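Local atomic coordinates of hypothetical protein PA1234 (Pseudomonas aeruginosa, PDB entry 1Z6N), a protein that is of unknown function but belongs to the thioredoxin family, which suggests a possible thiol-disulfide redox role, and binds magnesium. Residues A[27-30]-A[31-35]; A[76-79]-A[80-83]; A[91-94]-A[95-99]; A[125-128]-A[129-133]; A[115-118]-A[119-123]. All coordinates share one frame; numbering follows the deposited sequence.

Contact 1: residues A[27-30]-A[31-35]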
loop_
_atom_site.group_PDB
_atom_site.type_symbol
_atom_site.label_atom_id
_atom_site.label_comp_id
_atom_site.label_asym_id
_atom_site.label_seq_id
_atom_site.Cartn_x
_atom_site.Cartn_y
_atom_site.Cartn_z
ATOM N N GLY A 27 -9.385 13.169 7.086
ATOM C CA GLY A 27 -9.545 14.211 6.066
ATOM C C GLY A 27 -8.445 14.118 5.028
ATOM O O GLY A 27 -8.706 14.212 3.819
ATOM N N ALA A 28 -7.208 13.921 5.497
ATOM C CA ALA A 28 -6.054 13.836 4.591
ATOM C C ALA A 28 -6.236 12.664 3.629
ATOM O O ALA A 28 -6.041 12.788 2.422
ATOM C CB ALA A 28 -4.745 13.700 5.382
ATOM N N VAL A 29 -6.620 11.510 4.174
ATOM C CA VAL A 29 -6.889 10.338 3.349
ATOM C C VAL A 29 -8.002 10.604 2.323
ATOM O O VAL A 29 -7.860 10.271 1.148
ATOM C CB VAL A 29 -7.232 9.101 4.212
ATOM C CG1 VAL A 29 -7.842 7.998 3.348
ATOM C CG2 VAL A 29 -5.980 8.641 4.947
ATOM N N ALA A 30 -9.112 11.196 2.776
ATOM C CA ALA A 30 -10.237 11.534 1.894
ATOM C C ALA A 30 -9.800 12.399 0.725
ATOM O O ALA A 30 -10.270 12.213 -0.405
ATOM C CB ALA A 30 -11.326 12.240 2.673
ATOM N N ARG A 31 -8.924 13.361 0.998
ATOM C CA ARG A 31 -8.479 14.298 -0.034
ATOM C C ARG A 31 -7.478 13.669 -1.003
ATOM O O ARG A 31 -7.530 13.949 -2.199
ATOM C CB ARG A 31 -7.915 15.566 0.591
ATOM C CG ARG A 31 -9.003 16.430 1.207
ATOM C CD ARG A 31 -8.470 17.755 1.714
ATOM N NE ARG A 31 -7.417 17.564 2.714
ATOM C CZ ARG A 31 -7.622 17.477 4.026
ATOM N NH1 ARG A 31 -8.847 17.534 4.535
ATOM N NH2 ARG A 31 -6.579 17.320 4.833
ATOM N N PHE A 32 -6.574 12.816 -0.516
ATOM C CA PHE A 32 -5.698 12.100 -1.448
ATOM C C PHE A 32 -6.547 11.204 -2.343
ATOM O O PHE A 32 -6.311 11.105 -3.550
ATOM C CB PHE A 32 -4.613 11.270 -0.728
ATOM C CG PHE A 32 -3.558 12.099 -0.048
ATOM C CD1 PHE A 32 -2.812 13.047 -0.773
ATOM C CD2 PHE A 32 -3.295 11.933 1.308
ATOM C CE1 PHE A 32 -1.838 13.824 -0.122
ATOM C CE2 PHE A 32 -2.325 12.696 1.962
ATOM C CZ PHE A 32 -1.591 13.645 1.241
ATOM N N ARG A 33 -7.543 10.555 -1.747
ATOM C CA ARG A 33 -8.466 9.702 -2.478
ATOM C C ARG A 33 -9.222 10.506 -3.535
ATOM O O ARG A 33 -9.286 10.111 -4.702
ATOM C CB ARG A 33 -9.425 9.009 -1.511
ATOM C CG ARG A 33 -10.406 8.053 -2.154
ATOM C CD ARG A 33 -11.535 7.643 -1.185
ATOM N NE ARG A 33 -11.090 7.058 0.087
ATOM C CZ ARG A 33 -11.657 7.336 1.265
ATOM N NH1 ARG A 33 -12.664 8.202 1.335
ATOM N NH2 ARG A 33 -11.209 6.770 2.379
ATOM N N GLN A 34 -9.763 11.652 -3.136
ATOM C CA GLN A 34 -10.483 12.512 -4.077
ATOM C C GLN A 34 -9.585 13.002 -5.219
ATOM O O GLN A 34 -10.056 13.145 -6.351
ATOM C CB GLN A 34 -11.141 13.691 -3.345
ATOM C CG GLN A 34 -12.069 14.532 -4.198
ATOM C CD GLN A 34 -12.703 15.630 -3.390
ATOM O OE1 GLN A 34 -12.962 16.724 -3.899
ATOM N NE2 GLN A 34 -12.947 15.351 -2.106
ATOM N N LYS A 35 -8.314 13.275 -4.920
ATOM C CA LYS A 35 -7.358 13.719 -5.947
ATOM C C LYS A 35 -7.177 12.661 -7.021
ATOM O O LYS A 35 -7.254 12.944 -8.226
ATOM C CB LYS A 35 -6.002 14.116 -5.349
ATOM C CG LYS A 35 -4.936 14.455 -6.414
ATOM C CD LYS A 35 -3.702 15.063 -5.777
ATOM C CE LYS A 35 -2.665 15.459 -6.822
ATOM N NZ LYS A 35 -1.762 16.487 -6.237
HETATM O O HOH W 1 -12.994 10.896 -0.402
#

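Contact 2: residues A[76-79]-A[80-83]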
loop_
_atom_site.group_PDB
_atom_site.type_symbol
_atom_site.label_atom_id
_atom_site.label_comp_id
_atom_site.label_asym_id
_atom_site.label_seq_id
_atom_site.Cartn_x
_atom_site.Cartn_y
_atom_site.Cartn_z
ATOM N N LEU A 76 -3.492 2.615 -2.863
ATOM C CA LEU A 76 -3.649 1.166 -2.958
ATOM C C LEU A 76 -5.097 0.737 -2.683
ATOM O O LEU A 76 -5.592 -0.200 -3.302
ATOM C CB LEU A 76 -2.636 0.424 -2.073
ATOM C CG LEU A 76 -1.169 0.601 -2.512
ATOM C CD1 LEU A 76 -0.251 -0.126 -1.544
ATOM C CD2 LEU A 76 -0.937 0.107 -3.955
ATOM N N ASP A 77 -5.779 1.445 -1.792
ATOM C CA ASP A 77 -7.204 1.195 -1.595
ATOM C C ASP A 77 -8.021 1.518 -2.845
ATOM O O ASP A 77 -8.954 0.782 -3.209
ATOM C CB ASP A 77 -7.730 1.983 -0.404
ATOM C CG ASP A 77 -9.240 1.881 -0.278
ATOM O OD1 ASP A 77 -9.720 0.787 0.102
ATOM O OD2 ASP A 77 -9.930 2.885 -0.575
ATOM N N PHE A 78 -7.667 2.606 -3.521
ATOM C CA PHE A 78 -8.331 2.943 -4.783
ATOM C C PHE A 78 -8.173 1.789 -5.776
ATOM O O PHE A 78 -9.143 1.374 -6.412
ATOM C CB PHE A 78 -7.789 4.259 -5.317
ATOM C CG PHE A 78 -8.449 4.729 -6.585
ATOM C CD1 PHE A 78 -9.819 4.994 -6.632
ATOM C CD2 PHE A 78 -7.688 4.956 -7.721
ATOM C CE1 PHE A 78 -10.417 5.446 -7.824
ATOM C CE2 PHE A 78 -8.282 5.414 -8.907
ATOM C CZ PHE A 78 -9.642 5.654 -8.944
ATOM N N ALA A 79 -6.966 1.224 -5.853
ATOM C CA ALA A 79 -6.710 0.082 -6.739
ATOM C C ALA A 79 -7.555 -1.134 -6.372
ATOM O O ALA A 79 -8.103 -1.797 -7.247
ATOM C CB ALA A 79 -5.222 -0.276 -6.769
ATOM N N GLN A 80 -7.693 -1.417 -5.072
ATOM C CA GLN A 80 -8.485 -2.569 -4.659
ATOM C C GLN A 80 -9.984 -2.364 -4.932
ATOM O O GLN A 80 -10.720 -3.324 -5.173
ATOM C CB GLN A 80 -8.220 -2.911 -3.194
ATOM C CG GLN A 80 -9.091 -2.178 -2.182
ATOM C CD GLN A 80 -8.841 -2.654 -0.759
ATOM O OE1 GLN A 80 -8.831 -1.863 0.214
ATOM N NE2 GLN A 80 -8.611 -3.950 -0.620
ATOM N N ARG A 81 -10.435 -1.111 -4.916
ATOM C CA ARG A 81 -11.826 -0.823 -5.240
ATOM C C ARG A 81 -12.094 -0.990 -6.738
ATOM O O ARG A 81 -13.184 -1.407 -7.135
ATOM C CB ARG A 81 -12.213 0.571 -4.742
ATOM C CG ARG A 81 -12.293 0.602 -3.224
ATOM C CD ARG A 81 -12.806 1.920 -2.675
ATOM N NE ARG A 81 -11.831 3.001 -2.798
ATOM C CZ ARG A 81 -11.961 4.034 -3.628
ATOM N NH1 ARG A 81 -13.026 4.123 -4.419
ATOM N NH2 ARG A 81 -11.028 4.981 -3.666
ATOM N N LEU A 82 -11.086 -0.691 -7.556
ATOM C CA LEU A 82 -11.188 -0.879 -9.012
ATOM C C LEU A 82 -10.971 -2.333 -9.423
ATOM O O LEU A 82 -11.494 -2.793 -10.446
ATOM C CB LEU A 82 -10.166 -0.002 -9.730
ATOM C CG LEU A 82 -10.309 1.519 -9.621
ATOM C CD1 LEU A 82 -9.066 2.164 -10.204
ATOM C CD2 LEU A 82 -11.565 2.050 -10.311
ATOM N N GLN A 83 -10.176 -3.050 -8.636
ATOM C CA GLN A 83 -9.825 -4.430 -8.942
ATOM C C GLN A 83 -9.965 -5.292 -7.682
ATOM O O GLN A 83 -9.010 -5.436 -6.925
ATOM C CB GLN A 83 -8.404 -4.490 -9.536
ATOM C CG GLN A 83 -7.879 -5.883 -9.910
ATOM C CD GLN A 83 -8.910 -6.744 -10.605
ATOM O OE1 GLN A 83 -9.729 -7.401 -9.959
ATOM N NE2 GLN A 83 -8.875 -6.750 -11.935
HETATM O O HOH W 2 -8.833 5.220 -1.471
#

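Contact 3: residues A[91-94]-A[95-99]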
loop_
_atom_site.group_PDB
_atom_site.type_symbol
_atom_site.label_atom_id
_atom_site.label_comp_id
_atom_site.label_asym_id
_atom_site.label_seq_id
_atom_site.Cartn_x
_atom_site.Cartn_y
_atom_site.Cartn_z
ATOM N N ILE A 91 -2.029 -4.285 9.519
ATOM C CA ILE A 91 -1.588 -4.494 10.910
ATOM C C ILE A 91 -0.743 -3.308 11.348
ATOM O O ILE A 91 -0.398 -2.438 10.530
ATOM C CB ILE A 91 -0.768 -5.786 11.069
ATOM C CG1 ILE A 91 0.511 -5.730 10.211
ATOM C CG2 ILE A 91 -1.631 -6.997 10.743
ATOM C CD1 ILE A 91 1.483 -6.920 10.449
ATOM N N SER A 92 -0.463 -3.241 12.650
ATOM C CA SER A 92 0.242 -2.073 13.199
ATOM C C SER A 92 1.741 -2.102 12.908
ATOM O O SER A 92 2.326 -3.151 12.605
ATOM C CB SER A 92 0.054 -2.002 14.700
ATOM O OG SER A 92 0.799 -3.052 15.303
ATOM N N LYS A 93 2.402 -0.951 13.047
ATOM C CA LYS A 93 3.849 -0.901 12.980
ATOM C C LYS A 93 4.469 -1.794 14.044
ATOM O O LYS A 93 5.426 -2.536 13.768
ATOM C CB LYS A 93 4.296 0.549 13.174
ATOM C CG LYS A 93 5.807 0.713 13.125
ATOM C CD LYS A 93 6.200 2.190 13.224
ATOM C CE LYS A 93 7.703 2.320 13.563
ATOM N NZ LYS A 93 8.108 3.724 13.836
ATOM N N GLY A 94 3.920 -1.737 15.257
ATOM C CA GLY A 94 4.468 -2.536 16.362
ATOM C C GLY A 94 4.410 -4.023 16.057
ATOM O O GLY A 94 5.356 -4.771 16.359
ATOM N N ARG A 95 3.312 -4.470 15.441
ATOM C CA ARG A 95 3.223 -5.883 15.130
ATOM C C ARG A 95 4.262 -6.279 14.069
ATOM O O ARG A 95 4.846 -7.386 14.138
ATOM C CB ARG A 95 1.829 -6.273 14.677
ATOM C CG ARG A 95 1.726 -7.808 14.564
ATOM C CD ARG A 95 0.310 -8.276 14.387
ATOM N NE ARG A 95 -0.529 -8.132 15.572
ATOM C CZ ARG A 95 -0.603 -8.997 16.592
ATOM N NH1 ARG A 95 0.170 -10.073 16.618
ATOM N NH2 ARG A 95 -1.499 -8.780 17.560
ATOM N N ALA A 96 4.478 -5.415 13.075
ATOM C CA ALA A 96 5.515 -5.699 12.086
ATOM C C ALA A 96 6.891 -5.731 12.766
ATOM O O ALA A 96 7.751 -6.558 12.416
ATOM C CB ALA A 96 5.495 -4.669 10.997
ATOM N N GLU A 97 7.113 -4.854 13.750
ATOM C CA GLU A 97 8.396 -4.884 14.476
ATOM C C GLU A 97 8.564 -6.205 15.211
ATOM O O GLU A 97 9.659 -6.794 15.214
ATOM C CB GLU A 97 8.498 -3.720 15.463
ATOM C CG GLU A 97 8.649 -2.388 14.764
ATOM C CD GLU A 97 8.479 -1.187 15.686
ATOM O OE1 GLU A 97 7.873 -1.328 16.769
ATOM O OE2 GLU A 97 8.953 -0.098 15.310
ATOM N N ASP A 98 7.479 -6.668 15.829
ATOM C CA ASP A 98 7.550 -7.889 16.626
ATOM C C ASP A 98 7.645 -9.144 15.775
ATOM O O ASP A 98 8.373 -10.076 16.157
ATOM C CB ASP A 98 6.347 -7.976 17.568
ATOM C CG ASP A 98 6.393 -9.207 18.455
ATOM O OD1 ASP A 98 7.277 -9.254 19.322
ATOM O OD2 ASP A 98 5.530 -10.089 18.271
ATOM N N ASP A 99 6.954 -9.182 14.635
ATOM C CA ASP A 99 6.807 -10.451 13.915
ATOM C C ASP A 99 7.244 -10.470 12.461
ATOM O O ASP A 99 7.212 -11.541 11.840
ATOM C CB ASP A 99 5.386 -10.979 14.015
ATOM C CG ASP A 99 5.335 -12.438 14.424
ATOM O OD1 ASP A 99 6.400 -13.086 14.647
ATOM O OD2 ASP A 99 4.200 -12.919 14.555
HETATM O O HOH W 3 -1.801 -5.453 14.389
HETATM O O HOH W 4 7.354 -3.066 18.653
#

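Contact 4: residues A[125-128]-A[129-133]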
loop_
_atom_site.group_PDB
_atom_site.type_symbol
_atom_site.label_atom_id
_atom_site.label_comp_id
_atom_site.label_asym_id
_atom_site.label_seq_id
_atom_site.Cartn_x
_atom_site.Cartn_y
_atom_site.Cartn_z
ATOM N N GLY A 125 6.970 -9.810 -3.296
ATOM C CA GLY A 125 7.800 -8.624 -3.224
ATOM C C GLY A 125 7.250 -7.639 -2.220
ATOM O O GLY A 125 6.276 -7.941 -1.522
ATOM N N ARG A 126 7.890 -6.473 -2.160
ATOM C CA ARG A 126 7.579 -5.460 -1.162
ATOM C C ARG A 126 7.562 -4.068 -1.751
ATOM O O ARG A 126 8.378 -3.736 -2.635
ATOM C CB ARG A 126 8.657 -5.418 -0.075
ATOM C CG ARG A 126 9.131 -6.713 0.455
ATOM C CD ARG A 126 10.455 -6.469 1.138
ATOM N NE ARG A 126 11.018 -7.719 1.612
ATOM C CZ ARG A 126 12.002 -7.798 2.500
ATOM N NH1 ARG A 126 12.528 -6.696 3.014
ATOM N NH2 ARG A 126 12.443 -8.983 2.877
ATOM N N PHE A 127 6.675 -3.250 -1.186
ATOM C CA PHE A 127 6.682 -1.792 -1.364
ATOM C C PHE A 127 7.032 -1.218 0.011
ATOM O O PHE A 127 6.446 -1.630 1.016
ATOM C CB PHE A 127 5.309 -1.326 -1.849
ATOM C CG PHE A 127 5.132 0.176 -1.903
ATOM C CD1 PHE A 127 5.181 0.862 -3.124
ATOM C CD2 PHE A 127 4.885 0.904 -0.739
ATOM C CE1 PHE A 127 4.988 2.249 -3.168
ATOM C CE2 PHE A 127 4.678 2.284 -0.775
ATOM C CZ PHE A 127 4.738 2.961 -1.991
ATOM N N VAL A 128 7.991 -0.299 0.079
ATOM C CA VAL A 128 8.465 0.170 1.379
ATOM C C VAL A 128 8.474 1.694 1.438
ATOM O O VAL A 128 9.293 2.346 0.759
ATOM C CB VAL A 128 9.890 -0.357 1.736
ATOM C CG1 VAL A 128 10.246 0.048 3.165
ATOM C CG2 VAL A 128 9.997 -1.876 1.551
ATOM N N GLU A 129 7.547 2.232 2.238
ATOM C CA GLU A 129 7.457 3.656 2.564
ATOM C C GLU A 129 6.963 4.589 1.448
ATOM O O GLU A 129 5.954 5.280 1.629
ATOM C CB GLU A 129 8.764 4.182 3.178
ATOM C CG GLU A 129 8.579 5.462 3.990
ATOM C CD GLU A 129 9.813 5.863 4.789
ATOM O OE1 GLU A 129 10.930 5.758 4.255
ATOM O OE2 GLU A 129 9.660 6.287 5.951
ATOM N N ARG A 130 7.681 4.619 0.321
ATOM C CA ARG A 130 7.386 5.548 -0.760
ATOM C C ARG A 130 7.623 4.869 -2.104
ATOM O O ARG A 130 8.426 3.937 -2.169
ATOM C CB ARG A 130 8.281 6.786 -0.648
ATOM C CG ARG A 130 7.947 7.590 0.569
ATOM C CD ARG A 130 8.913 8.732 0.789
ATOM N NE ARG A 130 8.650 9.274 2.114
ATOM C CZ ARG A 130 9.568 9.672 2.989
ATOM N NH1 ARG A 130 10.867 9.625 2.689
ATOM N NH2 ARG A 130 9.177 10.118 4.178
ATOM N N PRO A 131 6.923 5.326 -3.168
ATOM C CA PRO A 131 7.173 4.748 -4.494
ATOM C C PRO A 131 8.605 4.957 -4.971
ATOM O O PRO A 131 9.268 5.917 -4.572
ATOM C CB PRO A 131 6.174 5.467 -5.416
ATOM C CG PRO A 131 5.141 6.064 -4.490
ATOM C CD PRO A 131 5.846 6.339 -3.192
ATOM N N GLN A 132 9.052 4.064 -5.846
ATOM C CA GLN A 132 10.414 4.120 -6.385
ATOM C C GLN A 132 10.728 5.477 -7.029
ATOM O O GLN A 132 11.861 5.975 -6.935
ATOM C CB GLN A 132 10.650 2.979 -7.390
ATOM C CG GLN A 132 12.136 2.794 -7.780
ATOM C CD GLN A 132 12.984 2.487 -6.557
ATOM O OE1 GLN A 132 12.728 1.516 -5.835
ATOM N NE2 GLN A 132 13.998 3.313 -6.320
ATOM N N ALA A 133 9.742 6.074 -7.700
ATOM C CA ALA A 133 9.978 7.357 -8.390
ATOM C C ALA A 133 10.245 8.472 -7.379
ATOM O O ALA A 133 10.976 9.421 -7.669
ATOM C CB ALA A 133 8.802 7.735 -9.307
HETATM O O HOH W 5 9.097 1.136 -2.173
#

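Contact 5: residues A[115-118]-A[119-123]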
loop_
_atom_site.group_PDB
_atom_site.type_symbol
_atom_site.label_atom_id
_atom_site.label_comp_id
_atom_site.label_asym_id
_atom_site.label_seq_id
_atom_site.Cartn_x
_atom_site.Cartn_y
_atom_site.Cartn_z
ATOM N N LEU A 115 3.538 -5.914 1.850
ATOM C CA LEU A 115 3.990 -7.212 1.349
ATOM C C LEU A 115 2.977 -7.727 0.338
ATOM O O LEU A 115 1.791 -7.843 0.652
ATOM C CB LEU A 115 4.149 -8.191 2.517
ATOM C CG LEU A 115 5.082 -7.726 3.648
ATOM C CD1 LEU A 115 5.138 -8.831 4.705
ATOM C CD2 LEU A 115 6.486 -7.418 3.130
ATOM N N VAL A 116 3.438 -8.007 -0.880
ATOM C CA VAL A 116 2.565 -8.474 -1.949
ATOM C C VAL A 116 2.600 -9.988 -1.955
ATOM O O VAL A 116 3.666 -10.589 -2.161
ATOM C CB VAL A 116 3.013 -7.919 -3.321
ATOM C CG1 VAL A 116 2.074 -8.391 -4.424
ATOM C CG2 VAL A 116 3.083 -6.395 -3.265
ATOM N N LEU A 117 1.447 -10.595 -1.701
ATOM C CA LEU A 117 1.333 -12.047 -1.567
ATOM C C LEU A 117 0.397 -12.592 -2.640
ATOM O O LEU A 117 -0.557 -11.916 -3.039
ATOM C CB LEU A 117 0.795 -12.421 -0.185
ATOM C CG LEU A 117 1.541 -11.934 1.057
ATOM C CD1 LEU A 117 0.618 -11.956 2.259
ATOM C CD2 LEU A 117 2.712 -12.833 1.347
ATOM N N ASP A 118 0.667 -13.806 -3.111
ATOM C CA ASP A 118 -0.249 -14.451 -4.044
ATOM C C ASP A 118 -1.357 -15.205 -3.295
ATOM O O ASP A 118 -1.460 -15.099 -2.067
ATOM C CB ASP A 118 0.513 -15.333 -5.046
ATOM C CG ASP A 118 1.081 -16.608 -4.428
ATOM O OD1 ASP A 118 0.781 -16.919 -3.258
ATOM O OD2 ASP A 118 1.829 -17.308 -5.151
ATOM N N GLU A 119 -2.196 -15.948 -4.016
ATOM C CA GLU A 119 -3.306 -16.630 -3.361
ATOM C C GLU A 119 -2.860 -17.740 -2.391
ATOM O O GLU A 119 -3.599 -18.076 -1.470
ATOM C CB GLU A 119 -4.344 -17.137 -4.369
ATOM C CG GLU A 119 -5.763 -17.145 -3.775
ATOM C CD GLU A 119 -6.833 -17.626 -4.746
ATOM O OE1 GLU A 119 -6.503 -17.967 -5.903
ATOM O OE2 GLU A 119 -8.017 -17.661 -4.339
ATOM N N GLU A 120 -1.649 -18.267 -2.576
ATOM C CA GLU A 120 -1.077 -19.266 -1.656
ATOM C C GLU A 120 -0.256 -18.627 -0.524
ATOM O O GLU A 120 0.455 -19.331 0.212
ATOM C CB GLU A 120 -0.203 -20.276 -2.413
ATOM C CG GLU A 120 -0.738 -20.707 -3.770
ATOM C CD GLU A 120 -1.988 -21.559 -3.682
ATOM O OE1 GLU A 120 -2.098 -22.514 -4.482
ATOM O OE2 GLU A 120 -2.861 -21.279 -2.823
ATOM N N PHE A 121 -0.339 -17.301 -0.403
ATOM C CA PHE A 121 0.459 -16.539 0.569
ATOM C C PHE A 121 1.970 -16.650 0.353
ATOM O O PHE A 121 2.737 -16.525 1.303
ATOM C CB PHE A 121 0.092 -16.897 2.016
ATOM C CG PHE A 121 -1.281 -16.478 2.397
ATOM C CD1 PHE A 121 -1.530 -15.175 2.807
ATOM C CD2 PHE A 121 -2.341 -17.381 2.320
ATOM C CE1 PHE A 121 -2.807 -14.777 3.153
ATOM C CE2 PHE A 121 -3.626 -16.992 2.667
ATOM C CZ PHE A 121 -3.860 -15.691 3.086
ATOM N N ASN A 122 2.393 -16.893 -0.889
ATOM C CA ASN A 122 3.800 -16.754 -1.247
ATOM C C ASN A 122 4.111 -15.274 -1.347
ATOM O O ASN A 122 3.325 -14.515 -1.914
ATOM C CB ASN A 122 4.133 -17.405 -2.599
ATOM C CG ASN A 122 3.814 -18.878 -2.642
ATOM O OD1 ASN A 122 3.116 -19.330 -3.546
ATOM N ND2 ASN A 122 4.340 -19.639 -1.694
ATOM N N LEU A 123 5.244 -14.873 -0.780
ATOM C CA LEU A 123 5.697 -13.491 -0.823
ATOM C C LEU A 123 6.347 -13.175 -2.168
ATOM O O LEU A 123 7.385 -13.758 -2.530
ATOM C CB LEU A 123 6.684 -13.235 0.316
ATOM C CG LEU A 123 7.309 -11.845 0.417
ATOM C CD1 LEU A 123 6.244 -10.794 0.651
ATOM C CD2 LEU A 123 8.333 -11.823 1.547
#

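Contact 1: residues A[27-30]-A[31-35]
The guanidinium of Arg31 lies over the backbone of Gly27, one turn back in helix 23-39, with Gly27 O 3.3 Å above the guanidinium plane and over its centre. Its side chain leaves with CG beside the backbone N (chi1 -72°) and bends at chi3, which folds the charged end back along the helix surface instead of out from it. NH2 reaches past the glycine to Ala28, 4.1 Å from Ala28 CB. Beneath this layer runs the i to i+4 hydrogen bonding of a regular alpha-helix: Phe32 N donates to Ala28 O at 3.0 Å, and Arg33 N to Val29 O. On the flank of Phe32, CE2 of its ring packs 4.3 Å from Ala28 CB, and the ring goes on to meet Ile71 of helix 67-82. Val29, buried, packs on Phe14 and Val18 of helix 14-19. Arg33 takes CG anti to the backbone N, and its bend at chi3 brings NH2 to 3.7 Å from Val29 CG1. Gln34 N and a water share Ala30 O; the water donates to that oxygen at 3.0 Å and accepts from Arg33 NH1 at 3.2 Å.

Contact 2: residues A[76-79]-A[80-83]
Phe78 and Arg81 meet along the last turns of helix 67-82, where the aromatic ring receives a different neighbour at its edge and over its face. At the edge, near the ring plane, Arg81 NH2 comes to 3.2 Å from Phe78 CD1, with ring and guanidinium planes 53° apart. Over one face sits Leu82 CD1, a CH-pi contact 3.9 Å from the centroid of the Phe78 ring and offset toward its rim. Asp77 also holds the arginine: Arg81 NE donates to Asp77 OD2 at 2.9 Å in a salt bridge that lies near the guanidinium plane but reaches the carboxylate from above its own plane. A water closes this pairing, donating to Asp77 OD2 and accepting from Arg81 NH2. Glu37 of helix 23-39 supplies a second salt bridge to NH2, so two carboxylates and a water fix the rotation of the guanidinium. A chi1 of 88° places Gln80 CG 3.1 Å from Asp77 O. The helix belongs to the beta-alpha-beta unit of strands 56-61 and 86-91: Leu76 and Gln80 pack on Leu88 of the latter strand, while Phe78 packs on Leu36 of helix 23-39.

Contact 3: residues A[91-94]-A[95-99]
Ser92 OG accepts a hydrogen bond from Arg95 N at 2.9 Å, the N-cap bond that opens helix 93-99. The hydroxyl reaches that amide because chi1 of 71° brings OG to the first turn. This satisfies an N-H that has no earlier helical carbonyl to meet. The following amides use the normal i to i+4 pattern: Ala96 N donates to Ser92 O at 3.2 Å, Glu97 N to Lys93 O and Asp98 N to Gly94 O. Ser92 also offers its own N-H to a water, 3.1 Å away, which accepts in turn from Arg95 NE and lies in the guanidinium plane; this water ties the start of the helix to the arginine side chain. A second water donates to Glu97 OE1 at 2.6 Å and, only weakly, to Gly94 O. Lys93 and Glu97 carry opposite charges, yet NZ and OE2 stay 4.2 Å apart, beyond a salt bridge; Lys93 CE makes the nearer approach, 3.2 Å from Glu97 OE2, as the extended lysine passes the carboxylate. Lys93 N donates to Glu63 OE1. Ile91 CD1 touches Arg95 CG. Strand 86-91 ends here beside strand 56-61, where Ile91 makes backbone hydrogen bonds with Val60 and, just beyond that strand, Gly62, and the new helix rests Ala96 on Ala61 of that strand and Arg95 on Leu7 and Ile10 of helix 4-10.

Contact 4: residues A[125-128]-A[129-133]
Phe127 CZ reaches Pro131 N at 3.4 Å, the aromatic side chain bridging the end of the edge strand 123-128 and the N-cap of helix 132-137 in this thioredoxin-family fold. From CB the chain leaves with CG anti to the backbone N (chi1 173°), which sends the ring along the connecting loop. The far half of the ring makes the contact. CE2 lies 3.9 Å from Glu129 C; CE1 meets Pro131 CA at 3.6 Å; CZ, at the end, touches Arg130 C and also the proline ring, 3.8 Å from Pro131 CD. The ring therefore lies against the backbone of residues 129-131, and its other neighbours include Asn72 of helix 67-82 and Asp157 of helix 151-164. Glu129 is the centre of a classic gamma turn (phi 72°), closed by a hydrogen bond from Arg130 N to Val128 O at 2.8 Å, with the donor well off the carbonyl direction. Arg130 itself extends to a salt bridge with Asp68, which lies within the possible CxxC motif at the start of helix 67-82. Over one face of the Phe127 ring, toward its rim, a water accepts from Val128 N and donates to Arg130 O, both at 2.9 Å.

Contact 5: residues A[115-118]-A[119-123]
Asp118 turns its carboxylate in over the hairpin that joins strands 113-117 and 123-128, crossing the side chain of Asn122 with the carboxylate and amide planes 68° apart. Its CG stands between the backbone N and carbonyl carbon (chi1 72°), which brings OD1 over the amides of the loop. Asn122 N donates to OD1 at 2.9 Å from above the carboxylate plane, and Glu120 N adds a weak bond to the same oxygen. The backbone forms a type I turn with a G1 bulge: Phe121 N donates to Asp118 O at 3.0 Å from above the carbonyl plane, Phe121 takes a left-handed conformation (phi 62°), and Asp118 N donates to Asn122 O. Away from the carboxylate, Leu117 approaches Phe121 obliquely, its CD1 near the plane of the ring and 3.9 Å from Phe121 CD1, an edge contact. Leu117 and Leu123 form an antiparallel non-hydrogen-bonded pair with their side chains on one face of the sheet; Leu117 CD2 lies 4.1 Å from Leu123 CB, and Leu123 CD1 extends to 3.8 Å from Leu115 CB. Tyr4 of helix 4-10 packs on all three leucines. The chemistry divides accordingly: an apolar face packs against helix 4-10, while one aspartate oxygen gathers two loop amides, one firmly and one weakly, whose N-H dipoles would be expected to favour its charged form and to stiffen the turn.

Along the chain the order is contact 1, 2, 3, 5, 4, all within the thioredoxin-like part of the protein. Contacts 1 and 2 lie on neighbouring helices, 23-39 and 67-82, with centres about 14 Å apart, and touch through Arg33 CG and Arg81 NH2 at 3.5 Å. Contact 3 takes in helix 93-99 and the end of strand 86-91, one edge of the four-stranded sheet, and is about 24 Å from contact 2, centre to centre, across the middle of the chain. Contacts 5 and 4 share the hairpin of strands 113-117 and 123-128 at the other edge, joined by a probable hydrogen bond from Val116 N to Gly125 O. Helices flanking the sheet and the hairpin at its edge thus belong to one alpha-beta-alpha domain.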